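Local coordinates for cellulose-binding protein (Saccharophagus degradans, PDB 2YHG), which probably binds polysaccharide and may hydrolyse glycosyl bonds in carbohydrate metabolism, through a C-terminal part that includes a nucleoside hydrolase-like domain, at residues S325-A330 with S365-D370. Numbering follows the deposited sequence.
Sequences SNYSAA and SDPDGD. With CA (calcium ion), chain D.
A calcium-binding loop between strands 356-360 and 372-378 of the C-terminal beta domain meets the linker that follows helix 308-323, and Tyr327 of the linker lies against Pro367 and Asp368 of the loop. The Tyr327 side chain leaves the backbone at an angle to the loop, but with CG trans to N (chi1 -172°) its far end comes close, OH lying 3.2 Å from Pro367 CB. The proline offers a small apolar surface, and the two side chains cross at about a right angle. Asp368 OD1 approaches the ring obliquely, 3.5 Å from Tyr327 CE2, its carboxylate plane 28° from that of the ring. A stack with His332, whose backbone O binds the same calcium, further ties the tyrosine to the site.

No direct hydrogen bond joins the segments; instead a water bridges them, hydrogen-bonded to Asp368 OD1 at 2.7 Å and to Tyr327 O. Asp368 thus divides its carboxylate, OD1 facing the linker and OD2 binding calcium at 2.4 Å. Asp366 holds the ion with both oxygens and Asp370 with OD2, while Asn331, His332 and Asp420 complete the site. Three acidic residues at alternate positions suit a dication, whose charge probably offsets the repulsion among their carboxylates.

The backbone from Asp366 to Gly369 forms a type I turn, and the positive phi of Gly369 (79°) is easily adopted without a side chain. Asp368 N, at 2.9 Å from Asp366 OD2, closes an Asx turn, and Asp370 N, at 3.1 Å, meets the same oxygen from the opposite face of the carboxylate plane.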
ATOM      1  N   SER A 325     -21.182  17.097   2.984  1.00 15.57           N
ATOM      2  CA  SER A 325     -22.139  16.511   2.040  1.00 17.60           C
ATOM      3  C   SER A 325     -22.026  17.133   0.643  1.00 16.25           C
ATOM      4  O   SER A 325     -22.522  16.554  -0.332  1.00 20.45           O
ATOM      5  CB  SER A 325     -23.584  16.633   2.559  1.00 19.94           C
ATOM      6  OG  SER A 325     -23.979  17.973   2.721  1.00 27.02           O
ATOM      7  N   ASN A 326     -21.364  18.288   0.551  1.00 16.13           N
ATOM      8  CA  ASN A 326     -21.198  18.980  -0.737  1.00 16.92           C
ATOM      9  C   ASN A 326     -19.772  18.829  -1.266  1.00 15.94           C
ATOM     10  O   ASN A 326     -18.813  19.187  -0.567  1.00 15.81           O
ATOM     11  CB  ASN A 326     -21.512  20.477  -0.615  1.00 18.47           C
ATOM     12  CG  ASN A 326     -22.952  20.738  -0.334  1.00 21.48           C
ATOM     13  OD1 ASN A 326     -23.808  19.990  -0.791  1.00 30.85           O
ATOM     14  ND2 ASN A 326     -23.225  21.738   0.498  1.00 25.65           N
ATOM     15  N   TYR A 327     -19.664  18.426  -2.526  1.00 16.01           N
ATOM     16  CA  TYR A 327     -18.381  18.339  -3.212  1.00 15.64           C
ATOM     17  C   TYR A 327     -17.608  19.634  -3.095  1.00 16.65           C
ATOM     18  O   TYR A 327     -16.384  19.633  -2.964  1.00 17.60           O
ATOM     19  CB  TYR A 327     -18.608  17.984  -4.669  1.00 16.16           C
ATOM     20  CG  TYR A 327     -17.360  17.692  -5.438  1.00 16.61           C
ATOM     21  CD1 TYR A 327     -16.872  16.392  -5.518  1.00 15.23           C
ATOM     22  CD2 TYR A 327     -16.715  18.694  -6.150  1.00 16.32           C
ATOM     23  CE1 TYR A 327     -15.713  16.113  -6.230  1.00 15.28           C
ATOM     24  CE2 TYR A 327     -15.556  18.419  -6.852  1.00 17.40           C
ATOM     25  CZ  TYR A 327     -15.066  17.129  -6.880  1.00 15.02           C
ATOM     26  OH  TYR A 327     -13.949  16.873  -7.610  1.00 16.79           O
ATOM     27  N   SER A 328     -18.320  20.731  -3.287  1.00 17.30           N
ATOM     28  CA  SER A 328     -17.738  22.065  -3.291  1.00 19.44           C
ATOM     29  C   SER A 328     -17.003  22.419  -2.004  1.00 17.84           C
ATOM     30  O   SER A 328     -16.220  23.375  -1.971  1.00 20.43           O
ATOM     31  CB  SER A 328     -18.848  23.111  -3.557  1.00 20.75           C
ATOM     32  OG  SER A 328     -19.780  23.147  -2.477  1.00 25.66           O
ATOM     33  N   ALA A 329     -17.278  21.676  -0.930  1.00 16.11           N
ATOM     34  CA  ALA A 329     -16.752  22.041   0.379  1.00 16.25           C
ATOM     35  C   ALA A 329     -15.443  21.343   0.749  1.00 15.63           C
ATOM     36  O   ALA A 329     -14.935  21.549   1.830  1.00 18.18           O
ATOM     37  CB  ALA A 329     -17.794  21.764   1.467  1.00 17.55           C
ATOM     38  N   ALA A 330     -14.856  20.569  -0.156  1.00 14.55           N
ATOM     39  CA  ALA A 330     -13.591  19.894   0.145  1.00 12.98           C
ATOM     40  C   ALA A 330     -12.725  19.911  -1.102  1.00 13.22           C
ATOM     41  O   ALA A 330     -13.214  20.116  -2.215  1.00 13.84           O
ATOM     42  CB  ALA A 330     -13.834  18.467   0.615  1.00 13.48           C
ATOM     43  N   SER A 365      -5.437  18.244 -15.136  1.00 12.73           N
ATOM     44  CA  SER A 365      -6.535  19.093 -14.734  1.00 12.32           C
ATOM     45  C   SER A 365      -6.724  18.993 -13.231  1.00 13.08           C
ATOM     46  O   SER A 365      -6.201  18.084 -12.577  1.00 14.42           O
ATOM     47  CB  SER A 365      -7.823  18.719 -15.468  1.00 13.77           C
ATOM     48  OG  SER A 365      -8.188  17.368 -15.182  1.00 14.93           O
ATOM     49  N   ASP A 366      -7.546  19.886 -12.690  1.00 13.57           N
ATOM     50  CA  ASP A 366      -8.010  19.761 -11.327  1.00 14.02           C
ATOM     51  C   ASP A 366      -9.501  19.890 -11.262  1.00 15.08           C
ATOM     52  O   ASP A 366     -10.064  20.854 -11.786  1.00 15.28           O
ATOM     53  CB  ASP A 366      -7.391  20.804 -10.455  1.00 13.95           C
ATOM     54  CG  ASP A 366      -7.740  20.597  -9.009  1.00 13.82           C
ATOM     55  OD1 ASP A 366      -7.102  19.750  -8.374  1.00 14.75           O
ATOM     56  OD2 ASP A 366      -8.722  21.204  -8.522  1.00 15.05           O
ATOM     57  N   PRO A 367     -10.164  18.942 -10.578  1.00 14.46           N
ATOM     58  CA  PRO A 367     -11.636  18.906 -10.661  1.00 15.25           C
ATOM     59  C   PRO A 367     -12.313  19.991  -9.840  1.00 16.22           C
ATOM     60  O   PRO A 367     -13.513  20.265 -10.003  1.00 17.78           O
ATOM     61  CB  PRO A 367     -11.986  17.520 -10.107  1.00 16.51           C
ATOM     62  CG  PRO A 367     -10.799  17.184  -9.202  1.00 14.86           C
ATOM     63  CD  PRO A 367      -9.595  17.744  -9.910  1.00 14.41           C
ATOM     64  N   ASP A 368     -11.550  20.672  -9.004  1.00 14.73           N
ATOM     65  CA  ASP A 368     -12.090  21.796  -8.245  1.00 15.86           C
ATOM     66  C   ASP A 368     -11.822  23.124  -8.936  1.00 17.03           C
ATOM     67  O   ASP A 368     -12.237  24.165  -8.439  1.00 19.73           O
ATOM     68  CB  ASP A 368     -11.480  21.837  -6.852  1.00 15.00           C
ATOM     69  CG  ASP A 368     -11.484  20.500  -6.182  1.00 13.16           C
ATOM     70  OD1 ASP A 368     -12.593  20.054  -5.818  1.00 14.91           O
ATOM     71  OD2 ASP A 368     -10.406  19.857  -6.082  1.00 13.39           O
ATOM     72  N   GLY A 369     -11.053  23.102 -10.024  1.00 17.38           N
ATOM     73  CA  GLY A 369     -10.633  24.311 -10.698  1.00 18.28           C
ATOM     74  C   GLY A 369      -9.475  24.984  -9.995  1.00 18.46           C
ATOM     75  O   GLY A 369      -9.244  26.173 -10.204  1.00 23.58           O
ATOM     76  N   ASP A 370      -8.726  24.232  -9.182  1.00 16.34           N
ATOM     77  CA  ASP A 370      -7.529  24.792  -8.586  1.00 14.99           C
ATOM     78  C   ASP A 370      -6.458  25.029  -9.659  1.00 15.36           C
ATOM     79  O   ASP A 370      -6.464  24.388 -10.704  1.00 18.69           O
ATOM     80  CB  ASP A 370      -6.937  23.821  -7.555  1.00 14.41           C
ATOM     81  CG  ASP A 370      -7.903  23.432  -6.434  1.00 16.14           C
ATOM     82  OD1 ASP A 370      -8.707  24.284  -6.021  1.00 17.58           O
ATOM     83  OD2 ASP A 370      -7.731  22.333  -5.888  1.00 16.02           O
TER
HETATM   84 CA    CA D1936      -8.044  20.090  -6.204  1.00 12.46          CA
HETATM   85  O   HOH W   1     -14.581  21.510  -4.661  1.00 22.54           O